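Local coordinates for protein BauA (Acinetobacter baumannii, PDB 6HCP) that imports ferric preacinetobactin across the outer membrane of a pathogen as a TonB-dependent siderophore receptor, at residues A215-N218 / D219-K222; D232-E236 / N237-F241; R382-P385 / G386-D389; L429-Q433 / D434-L438. All coordinates share one frame; numbering follows the deposited sequence.

Interaction 1. Residues A215-N218 / D219-K222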
loop_
_atom_site.group_PDB
_atom_site.type_symbol
_atom_site.label_atom_id
_atom_site.label_comp_id
_atom_site.label_asym_id
_atom_site.label_seq_id
_atom_site.Cartn_x
_atom_site.Cartn_y
_atom_site.Cartn_z
ATOM N N ALA A 215 17.082 1.680 6.498
ATOM C CA ALA A 215 15.817 1.886 7.206
ATOM C C ALA A 215 14.776 2.394 6.206
ATOM O O ALA A 215 14.971 2.282 4.988
ATOM C CB ALA A 215 16.005 2.879 8.343
ATOM N N ALA A 216 13.672 2.953 6.725
ATOM C CA ALA A 216 12.509 3.234 5.885
ATOM C C ALA A 216 12.632 4.598 5.214
ATOM O O ALA A 216 11.966 4.876 4.226
ATOM C CB ALA A 216 11.249 3.127 6.689
ATOM N N VAL A 217 13.489 5.463 5.751
ATOM C CA VAL A 217 13.744 6.745 5.140
ATOM C C VAL A 217 14.777 6.567 4.021
ATOM O O VAL A 217 15.761 5.848 4.211
ATOM C CB VAL A 217 14.203 7.755 6.212
ATOM C CG1 VAL A 217 14.751 9.046 5.624
ATOM C CG2 VAL A 217 13.061 8.057 7.173
ATOM N N ASN A 218 14.656 7.360 2.949
ATOM C CA ASN A 218 15.657 7.344 1.861
ATOM C C ASN A 218 17.062 7.618 2.414
ATOM O O ASN A 218 17.267 8.588 3.135
ATOM C CB ASN A 218 15.380 8.382 0.777
ATOM C CG ASN A 218 14.117 8.117 -0.021
ATOM O OD1 ASN A 218 13.572 7.019 -0.003
ATOM N ND2 ASN A 218 13.639 9.133 -0.720
ATOM N N ASP A 219 18.017 6.760 2.032
ATOM C CA ASP A 219 19.445 6.941 2.311
ATOM C C ASP A 219 19.719 6.999 3.825
ATOM O O ASP A 219 20.761 7.495 4.246
ATOM C CB ASP A 219 19.976 8.247 1.728
ATOM C CG ASP A 219 20.038 8.250 0.210
ATOM O OD1 ASP A 219 20.160 7.143 -0.366
ATOM O OD2 ASP A 219 19.836 9.344 -0.377
ATOM N N GLN A 220 18.828 6.419 4.622
ATOM C CA GLN A 220 19.048 6.319 6.064
ATOM C C GLN A 220 19.282 4.856 6.413
ATOM O O GLN A 220 18.561 4.000 5.961
ATOM C CB GLN A 220 17.832 6.860 6.811
ATOM C CG GLN A 220 18.021 6.960 8.315
ATOM C CD GLN A 220 16.818 7.615 8.954
ATOM O OE1 GLN A 220 15.851 6.945 9.306
ATOM N NE2 GLN A 220 16.845 8.945 9.045
ATOM N N SER A 221 20.320 4.594 7.205
ATOM C CA SER A 221 20.567 3.274 7.727
ATOM C C SER A 221 20.778 3.365 9.240
ATOM O O SER A 221 21.220 4.387 9.753
ATOM C CB SER A 221 21.752 2.643 7.029
ATOM O OG SER A 221 22.932 3.340 7.351
ATOM N N LYS A 222 20.359 2.316 9.942
ATOM C CA LYS A 222 20.324 2.283 11.398
ATOM C C LYS A 222 21.044 1.036 11.897
ATOM O O LYS A 222 20.742 -0.064 11.444
ATOM C CB LYS A 222 18.878 2.251 11.885
ATOM C CG LYS A 222 18.065 3.494 11.572
ATOM C CD LYS A 222 16.641 3.315 11.987
ATOM C CE LYS A 222 15.804 4.560 11.859
ATOM N NZ LYS A 222 14.370 4.251 12.073
HETATM O O HOH W 1 12.922 2.862 9.975
HETATM O O HOH W 2 18.036 10.840 0.862
#

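Interaction 2. Residues D232-E236 / N237-F241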
loop_
_atom_site.group_PDB
_atom_site.type_symbol
_atom_site.label_atom_id
_atom_site.label_comp_id
_atom_site.label_asym_id
_atom_site.label_seq_id
_atom_site.Cartn_x
_atom_site.Cartn_y
_atom_site.Cartn_z
ATOM N N ASP A 232 21.890 -11.482 40.097
ATOM C CA ASP A 232 21.282 -11.264 41.373
ATOM C C ASP A 232 21.666 -12.388 42.347
ATOM O O ASP A 232 21.975 -13.523 41.944
ATOM C CB ASP A 232 19.765 -11.159 41.270
ATOM C CG ASP A 232 19.073 -12.498 41.058
ATOM O OD1 ASP A 232 19.073 -12.958 39.910
ATOM O OD2 ASP A 232 18.374 -12.954 41.998
ATOM N N TRP A 233 21.656 -12.027 43.629
ATOM C CA TRP A 233 21.798 -12.965 44.752
ATOM C C TRP A 233 20.699 -12.680 45.773
ATOM O O TRP A 233 20.531 -11.541 46.214
ATOM C CB TRP A 233 23.196 -12.867 45.373
ATOM C CG TRP A 233 23.291 -13.568 46.693
ATOM C CD1 TRP A 233 23.287 -14.917 46.899
ATOM C CD2 TRP A 233 23.281 -12.967 48.003
ATOM N NE1 TRP A 233 23.291 -15.197 48.239
ATOM C CE2 TRP A 233 23.306 -14.023 48.942
ATOM C CE3 TRP A 233 23.286 -11.650 48.477
ATOM C CZ2 TRP A 233 23.312 -13.800 50.318
ATOM C CZ3 TRP A 233 23.313 -11.430 49.840
ATOM C CH2 TRP A 233 23.321 -12.493 50.746
ATOM N N GLN A 234 19.885 -13.696 46.057
ATOM C CA GLN A 234 18.826 -13.606 47.043
ATOM C C GLN A 234 19.270 -14.359 48.302
ATOM O O GLN A 234 19.357 -15.581 48.289
ATOM C CB GLN A 234 17.517 -14.217 46.548
ATOM C CG GLN A 234 17.069 -13.718 45.188
ATOM C CD GLN A 234 16.852 -12.223 45.169
ATOM O OE1 GLN A 234 16.165 -11.652 46.016
ATOM N NE2 GLN A 234 17.493 -11.576 44.212
ATOM N N GLY A 235 19.583 -13.611 49.362
ATOM C CA GLY A 235 19.899 -14.172 50.669
ATOM C C GLY A 235 18.677 -14.181 51.561
ATOM O O GLY A 235 17.596 -13.743 51.155
ATOM N N GLU A 236 18.853 -14.652 52.798
ATOM C CA GLU A 236 17.748 -14.760 53.739
ATOM C C GLU A 236 17.270 -13.363 54.144
ATOM O O GLU A 236 16.069 -13.091 54.174
ATOM C CB GLU A 236 18.181 -15.543 54.978
ATOM C CG GLU A 236 17.019 -15.919 55.874
ATOM C CD GLU A 236 17.414 -16.757 57.077
ATOM O OE1 GLU A 236 18.502 -17.374 57.034
ATOM O OE2 GLU A 236 16.643 -16.776 58.055
ATOM N N ASN A 237 18.225 -12.496 54.488
ATOM C CA ASN A 237 17.919 -11.163 55.014
ATOM C C ASN A 237 18.605 -10.072 54.176
ATOM O O ASN A 237 18.645 -8.920 54.577
ATOM C CB ASN A 237 18.347 -11.038 56.477
ATOM C CG ASN A 237 17.546 -11.951 57.377
ATOM O OD1 ASN A 237 18.117 -12.791 58.068
ATOM N ND2 ASN A 237 16.230 -11.911 57.240
ATOM N N ALA A 238 19.190 -10.457 53.041
ATOM C CA ALA A 238 19.948 -9.548 52.204
ATOM C C ALA A 238 19.784 -9.963 50.734
ATOM O O ALA A 238 19.539 -11.144 50.432
ATOM C CB ALA A 238 21.396 -9.541 52.625
ATOM N N ARG A 239 19.945 -8.990 49.831
ATOM C CA ARG A 239 19.804 -9.200 48.372
ATOM C C ARG A 239 20.764 -8.253 47.649
ATOM O O ARG A 239 21.001 -7.132 48.110
ATOM C CB ARG A 239 18.362 -8.930 47.943
ATOM C CG ARG A 239 17.343 -9.863 48.573
ATOM C CD ARG A 239 15.940 -9.306 48.481
ATOM N NE ARG A 239 15.808 -8.098 49.262
ATOM C CZ ARG A 239 15.642 -8.066 50.578
ATOM N NH1 ARG A 239 15.450 -6.909 51.182
ATOM N NH2 ARG A 239 15.619 -9.189 51.277
ATOM N N VAL A 240 21.366 -8.731 46.559
ATOM C CA VAL A 240 22.235 -7.908 45.718
ATOM C C VAL A 240 21.826 -8.094 44.251
ATOM O O VAL A 240 21.515 -9.203 43.833
ATOM C CB VAL A 240 23.717 -8.246 45.905
ATOM C CG1 VAL A 240 24.592 -7.448 44.960
ATOM C CG2 VAL A 240 24.140 -8.032 47.354
ATOM N N PHE A 241 21.760 -6.975 43.519
ATOM C CA PHE A 241 21.429 -6.948 42.078
ATOM C C PHE A 241 22.512 -6.158 41.349
ATOM O O PHE A 241 22.826 -5.050 41.738
ATOM C CB PHE A 241 20.077 -6.270 41.840
ATOM C CG PHE A 241 18.918 -6.884 42.566
ATOM C CD1 PHE A 241 18.173 -7.890 41.984
ATOM C CD2 PHE A 241 18.546 -6.431 43.818
ATOM C CE1 PHE A 241 17.080 -8.428 42.638
ATOM C CE2 PHE A 241 17.437 -6.955 44.459
ATOM C CZ PHE A 241 16.752 -7.998 43.897
HETATM O O HOH W 3 15.931 -12.051 50.246
HETATM O O HOH W 4 14.295 -10.844 55.463
#

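Interaction 3. Residues R382-P385 / G386-D389. With EDO (1,2-ethanediol), chain Q.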
loop_
_atom_site.group_PDB
_atom_site.type_symbol
_atom_site.label_atom_id
_atom_site.label_comp_id
_atom_site.label_asym_id
_atom_site.label_seq_id
_atom_site.Cartn_x
_atom_site.Cartn_y
_atom_site.Cartn_z
ATOM N N ARG A 382 31.642 24.923 14.611
ATOM C CA ARG A 382 30.507 25.673 14.145
ATOM C C ARG A 382 30.671 25.940 12.642
ATOM O O ARG A 382 29.696 26.052 11.922
ATOM C CB ARG A 382 30.379 26.982 14.934
ATOM C CG ARG A 382 28.963 27.543 14.963
ATOM C CD ARG A 382 28.839 28.899 15.645
ATOM N NE ARG A 382 29.726 29.909 15.075
ATOM C CZ ARG A 382 29.477 30.614 13.973
ATOM N NH1 ARG A 382 28.318 30.496 13.348
ATOM N NH2 ARG A 382 30.402 31.421 13.485
ATOM N N ILE A 383 31.909 26.200 12.221
ATOM C CA ILE A 383 32.260 26.386 10.807
ATOM C C ILE A 383 33.378 25.398 10.484
ATOM O O ILE A 383 34.417 25.412 11.122
ATOM C CB ILE A 383 32.697 27.837 10.513
ATOM C CG1 ILE A 383 31.643 28.873 10.914
ATOM C CG2 ILE A 383 33.084 27.985 9.052
ATOM C CD1 ILE A 383 32.154 30.296 10.903
ATOM N N ILE A 384 33.105 24.444 9.594
ATOM C CA ILE A 384 34.070 23.437 9.236
ATOM C C ILE A 384 35.019 24.033 8.198
ATOM O O ILE A 384 34.575 24.470 7.134
ATOM C CB ILE A 384 33.373 22.188 8.672
ATOM C CG1 ILE A 384 32.326 21.617 9.629
ATOM C CG2 ILE A 384 34.392 21.139 8.285
ATOM C CD1 ILE A 384 31.542 20.483 9.029
ATOM N N PRO A 385 36.351 24.012 8.438
ATOM C CA PRO A 385 37.316 24.491 7.444
ATOM C C PRO A 385 37.153 23.772 6.095
ATOM O O PRO A 385 37.133 22.538 6.036
ATOM C CB PRO A 385 38.688 24.198 8.075
ATOM C CG PRO A 385 38.406 24.092 9.561
ATOM C CD PRO A 385 37.001 23.524 9.664
ATOM N N GLY A 386 36.942 24.556 5.036
ATOM C CA GLY A 386 36.790 24.019 3.683
ATOM C C GLY A 386 35.333 23.746 3.343
ATOM O O GLY A 386 35.010 23.341 2.232
ATOM N N PHE A 387 34.437 23.937 4.316
ATOM C CA PHE A 387 33.019 23.553 4.153
ATOM C C PHE A 387 32.137 24.651 4.743
ATOM O O PHE A 387 31.141 24.377 5.429
ATOM C CB PHE A 387 32.753 22.211 4.835
ATOM C CG PHE A 387 33.334 21.015 4.136
ATOM C CD1 PHE A 387 34.649 20.632 4.350
ATOM C CD2 PHE A 387 32.554 20.243 3.293
ATOM C CE1 PHE A 387 35.200 19.566 3.661
ATOM C CE2 PHE A 387 33.093 19.147 2.638
ATOM C CZ PHE A 387 34.412 18.804 2.826
ATOM N N SER A 388 32.582 25.895 4.571
ATOM C CA SER A 388 31.998 27.016 5.259
ATOM C C SER A 388 30.789 27.548 4.481
ATOM O O SER A 388 29.965 28.258 5.026
ATOM C CB SER A 388 33.032 28.097 5.496
ATOM O OG SER A 388 33.513 28.611 4.265
ATOM N N ASP A 389 30.728 27.282 3.177
ATOM C CA ASP A 389 29.593 27.730 2.389
ATOM C C ASP A 389 28.413 26.813 2.687
ATOM O O ASP A 389 28.577 25.601 2.788
ATOM C CB ASP A 389 29.887 27.711 0.891
ATOM C CG ASP A 389 30.921 28.727 0.438
ATOM O OD1 ASP A 389 31.085 29.770 1.115
ATOM O OD2 ASP A 389 31.487 28.505 -0.635
HETATM C C1 EDO Q . 37.376 19.253 8.416
HETATM O O1 EDO Q . 37.899 17.971 8.746
HETATM C C2 EDO Q . 38.253 19.916 7.369
HETATM O O2 EDO Q . 37.773 19.556 6.072
HETATM O O HOH W 5 30.734 24.530 8.188
#

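Interaction 4. Residues L429-Q433 / D434-L438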
loop_
_atom_site.group_PDB
_atom_site.type_symbol
_atom_site.label_atom_id
_atom_site.label_comp_id
_atom_site.label_asym_id
_atom_site.label_seq_id
_atom_site.Cartn_x
_atom_site.Cartn_y
_atom_site.Cartn_z
ATOM N N LEU A 429 1.177 7.773 55.975
ATOM C CA LEU A 429 0.297 7.457 57.068
ATOM C C LEU A 429 -0.960 6.810 56.485
ATOM O O LEU A 429 -1.654 7.466 55.704
ATOM C CB LEU A 429 -0.062 8.741 57.815
ATOM C CG LEU A 429 1.076 9.459 58.538
ATOM C CD1 LEU A 429 1.934 10.258 57.568
ATOM C CD2 LEU A 429 0.514 10.393 59.582
ATOM N N SER A 430 -1.289 5.598 56.962
ATOM C CA SER A 430 -2.492 4.850 56.505
ATOM C C SER A 430 -3.501 4.725 57.650
ATOM O O SER A 430 -3.154 4.172 58.686
ATOM C CB SER A 430 -2.128 3.489 55.982
ATOM O OG SER A 430 -1.179 3.584 54.936
ATOM N N PHE A 431 -4.666 5.360 57.456
ATOM C CA PHE A 431 -5.793 5.435 58.389
ATOM C C PHE A 431 -6.895 4.472 57.924
ATOM O O PHE A 431 -7.012 4.186 56.716
ATOM C CB PHE A 431 -6.415 6.836 58.403
ATOM C CG PHE A 431 -5.480 7.983 58.687
ATOM C CD1 PHE A 431 -4.619 8.463 57.708
ATOM C CD2 PHE A 431 -5.517 8.635 59.913
ATOM C CE1 PHE A 431 -3.869 9.610 57.928
ATOM C CE2 PHE A 431 -4.712 9.738 60.162
ATOM C CZ PHE A 431 -3.871 10.213 59.173
ATOM N N ALA A 432 -7.744 4.053 58.869
ATOM C CA ALA A 432 -9.058 3.433 58.584
ATOM C C ALA A 432 -8.873 2.150 57.776
ATOM O O ALA A 432 -9.382 2.032 56.651
ATOM C CB ALA A 432 -9.937 4.409 57.853
ATOM N N GLN A 433 -8.018 1.268 58.289
ATOM C CA GLN A 433 -7.730 -0.015 57.656
ATOM C C GLN A 433 -7.227 0.211 56.230
ATOM O O GLN A 433 -7.643 -0.483 55.295
ATOM C CB GLN A 433 -8.979 -0.895 57.670
ATOM C CG GLN A 433 -9.359 -1.347 59.071
ATOM C CD GLN A 433 -10.846 -1.533 59.218
ATOM O OE1 GLN A 433 -11.638 -0.683 58.817
ATOM N NE2 GLN A 433 -11.230 -2.657 59.797
ATOM N N ASP A 434 -6.322 1.186 56.094
ATOM C CA ASP A 434 -5.531 1.407 54.891
ATOM C C ASP A 434 -6.384 2.009 53.766
ATOM O O ASP A 434 -5.897 2.165 52.646
ATOM C CB ASP A 434 -4.826 0.120 54.464
ATOM C CG ASP A 434 -3.745 -0.316 55.440
ATOM O OD1 ASP A 434 -3.448 0.464 56.377
ATOM O OD2 ASP A 434 -3.272 -1.456 55.305
ATOM N N LYS A 435 -7.553 2.563 54.104
ATOM C CA LYS A 435 -8.431 3.139 53.089
ATOM C C LYS A 435 -8.072 4.606 52.806
ATOM O O LYS A 435 -8.596 5.185 51.858
ATOM C CB LYS A 435 -9.901 3.003 53.500
ATOM C CG LYS A 435 -10.442 1.580 53.405
ATOM C CD LYS A 435 -11.949 1.490 53.529
ATOM C CE LYS A 435 -12.452 1.794 54.923
ATOM N NZ LYS A 435 -13.677 1.020 55.237
ATOM N N VAL A 436 -7.351 5.246 53.732
ATOM C CA VAL A 436 -6.932 6.637 53.560
ATOM C C VAL A 436 -5.423 6.707 53.791
ATOM O O VAL A 436 -4.933 6.227 54.810
ATOM C CB VAL A 436 -7.686 7.597 54.494
ATOM C CG1 VAL A 436 -7.255 9.044 54.270
ATOM C CG2 VAL A 436 -9.193 7.470 54.333
ATOM N N GLN A 437 -4.690 7.146 52.762
ATOM C CA GLN A 437 -3.227 7.091 52.773
ATOM C C GLN A 437 -2.664 8.478 52.435
ATOM O O GLN A 437 -2.968 9.034 51.374
ATOM C CB GLN A 437 -2.726 6.052 51.779
ATOM C CG GLN A 437 -3.163 4.640 52.133
ATOM C CD GLN A 437 -2.793 3.633 51.074
ATOM O OE1 GLN A 437 -1.755 3.741 50.419
ATOM N NE2 GLN A 437 -3.623 2.606 50.946
ATOM N N LEU A 438 -2.015 9.099 53.429
ATOM C CA LEU A 438 -1.456 10.455 53.301
ATOM C C LEU A 438 0.066 10.355 53.270
ATOM O O LEU A 438 0.673 9.825 54.208
ATOM C CB LEU A 438 -1.896 11.312 54.488
ATOM C CG LEU A 438 -1.232 12.687 54.592
ATOM C CD1 LEU A 438 -1.672 13.585 53.457
ATOM C CD2 LEU A 438 -1.554 13.332 55.927
HETATM O O HOH W 6 -4.495 1.670 58.677
#

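Interaction 1. Residues A215-N218 / D219-K222
The side chain of Gln-220 runs past Val-217, the residue three positions earlier, and the two lie across each other as the chain doubles back between barrel strands 202-212 and 221-234. At its base, CB of Gln-220 rests 3.5 Å from the carbonyl O of Val-217. With CG held opposite the backbone N (chi1 -173°) the chain reaches out extended alongside the valine. Gln-220 CD then comes 3.8 Å from Val-217 CB. At the end of the amide, OE1 of Gln-220 lies 3.6 Å from Val-217 CB and close to CG2, while NE2 is nearer CG1, at 4.0 Å from that Val-217 methyl. The polar atoms are satisfied elsewhere: OE1 by Ser-97 OG, NE2 by Gly-253 O.

A type II beta turn from Val-217 to Gln-220 sets this up. Gln-220 N returns to Val-217 O from above the carbonyl plane, and a nearly straight bond from Ala-215 N to Gln-220 O, 2.8 Å long, closes the wider loop. Beyond it, the extended Lys-222 lays its methylenes over Ala-215, Lys-222 CD being 3.7 Å from Ala-215 CB, and delivers NZ to Ser-97 and to a water that is weakly bonded to Ala-216 N. Asp-219 OD2, in the turn, forms a salt bridge with Lys-268 of a second subunit.

Because Ser-97 falls in the plug domain, the chemistry implies a polar join between barrel and plug: the hydroxyl meets both the amide oxygen and the ammonium group, while valine packs against CB and the amide of the glutamine, alanine against the lysine methylenes.

Interaction 2. Residues D232-E236 / N237-F241
Trp-233 turns one face of its indole toward the following strand. Ala-238 O and Gly-235 N both lie over that face, and a backbone hydrogen bond, 2.7 Å from Gly-235 N to Ala-238 O, joins them. Trp-233 CZ3 also approaches Ala-238 CB at 3.9 Å, whereas Val-240 CG2 meets the ring at its edge, 3.9 Å from CE3. Trp-233 and Val-240 pair through two backbone hydrogen bonds, forming the end of the antiparallel hairpin of strands 221-234 and 238-252, a short turn expected at the periplasmic rim of the barrel.

On the opposite sheet face, Gln-234 bends at chi2 (-60°), bringing its amide in toward the partner strand and back along the chain to Asp-232. NE2 donates to Asp-232 OD2 at 2.8 Å, on the anti side of the carboxylate, and also lies 3.5 Å from Phe-241 CE1, with amide and ring planes 49° apart. OE1 sits against Arg-239 CG at 3.3 Å. The guanidinium takes an in-plane water at its edge that bridges to Gly-235 O.

The two faces thus differ in chemistry: an apolar one around the indole, and a largely polar one, where Arg-239 pairs with Asp-297 and Glu-295 of adjacent strand 282-297, and Asp-232 with Arg-195, past strand 202-212.

Interaction 3. Residues R382-P385 / G386-D389
Ile-384 and Phe-387 face each other across a tight bend, their side chains packing at the roots: CB of Ile-384 is 3.9 Å from CB of Phe-387. The phenyl ring then extends away from the bend and turns an edge to the carbonyl of Pro-385, whose O lies in the ring plane, 3.6 Å from CD1. CG of Phe-387 is placed opposite the carbonyl carbon (chi1 -72°), which swings the ring to the proline side. One residue further out on each arm, Ile-383 CG2 touches Ser-388 CB at 3.6 Å.

The bend is a type II beta turn from Ile-384 to Phe-387, lying in the connection between strands 361-381 and 391-394, at the end of the barrel where TonB-dependent receptors carry their extracellular loops. Pro-385 and Gly-386 occupy its corners, the glycine taking a positive phi of 92°. Phe-387 N closes the turn on Ile-384 O at 2.9 Å, the donor tilted from the carbonyl plane. A water accepts from Ile-384 N and can donate to Phe-387 O, a possible second link between the same two residues.

A 1,2-ethanediol, probably from the crystallisation liquor, sits beside the turn. Its O2 bonds weakly to Pro-385 O and lies near the plane of the phenyl ring, at the edge, 3.5 Å from Phe-387 CE1; its C1 rests on Ile-384 CG2. Glu-407 O and Thr-409 OG1 hydrogen-bond the same molecule. Further out, Leu-336 of strand 331-358 and Pro-406 each touch both Ile-384 and Phe-387, with Pro-404 against the phenylalanine and Gln-338 against the isoleucine.

Interaction 4. Residues L429-Q433 / D434-L438
The strand ends 429-431 and 436-438 run antiparallel at 161°, Leu-429 pairing with Leu-438 and Phe-431 with Val-436, and a type I' beta turn from Ala-432 to Lys-435 joins them. This beta hairpin of strands 412-431 and 436-451 carries a classic bulge, Lys-435 and Val-436 both facing Phe-431, and lies at the end of the barrel expected to face the periplasm. Val-436 N bonds to Phe-431 O at 3.2 Å; Lys-435 N reaches the same oxygen only weakly and also bonds to Ala-432 O.

On one face, the Phe-431 ring presents an edge to Val-436 O, which lies in its plane 3.7 Å from CD1. Phe-431 CE1 comes 4.3 Å from Leu-438 CB, and Leu-429 lays CD1 beside Leu-438 O at 3.6 Å. Val-361 and Val-468, on the flanking strands, extend this apolar strip.

The other face is polar. Asp-434 OD1 lies 3.3 Å from Ser-430 CB and shares a water with Ser-430 O, while OD2 has a long, weak ion pair with Lys-362. Gln-437 passes CG alongside Ser-430 OG and, its chain extended, donates from NE2 to Asp-434 O at 2.9 Å, the oxygen lying in the amide plane.

How the interactions relate
Interactions 2 and 4 are alike in form: each closes a barrel hairpin by antiparallel pairing, with an aromatic residue on the apolar face and a largely polar opposite face. They lie about 31 Å apart between centres. Interactions 1 and 3 are type II turns in loops at the other end of the barrel, about 17 Å apart at their nearest atoms. Interaction 1 is partly buried and reaches the plug; the other three are surface contacts. Strand 221-234 links interactions 1 and 2, about 45 Å apart between centres. One salt bridge to another subunit accompanies interaction 1, several ion pairs flank interaction 2, a weak one accompanies interaction 4, and apolar packing dominates interaction 3.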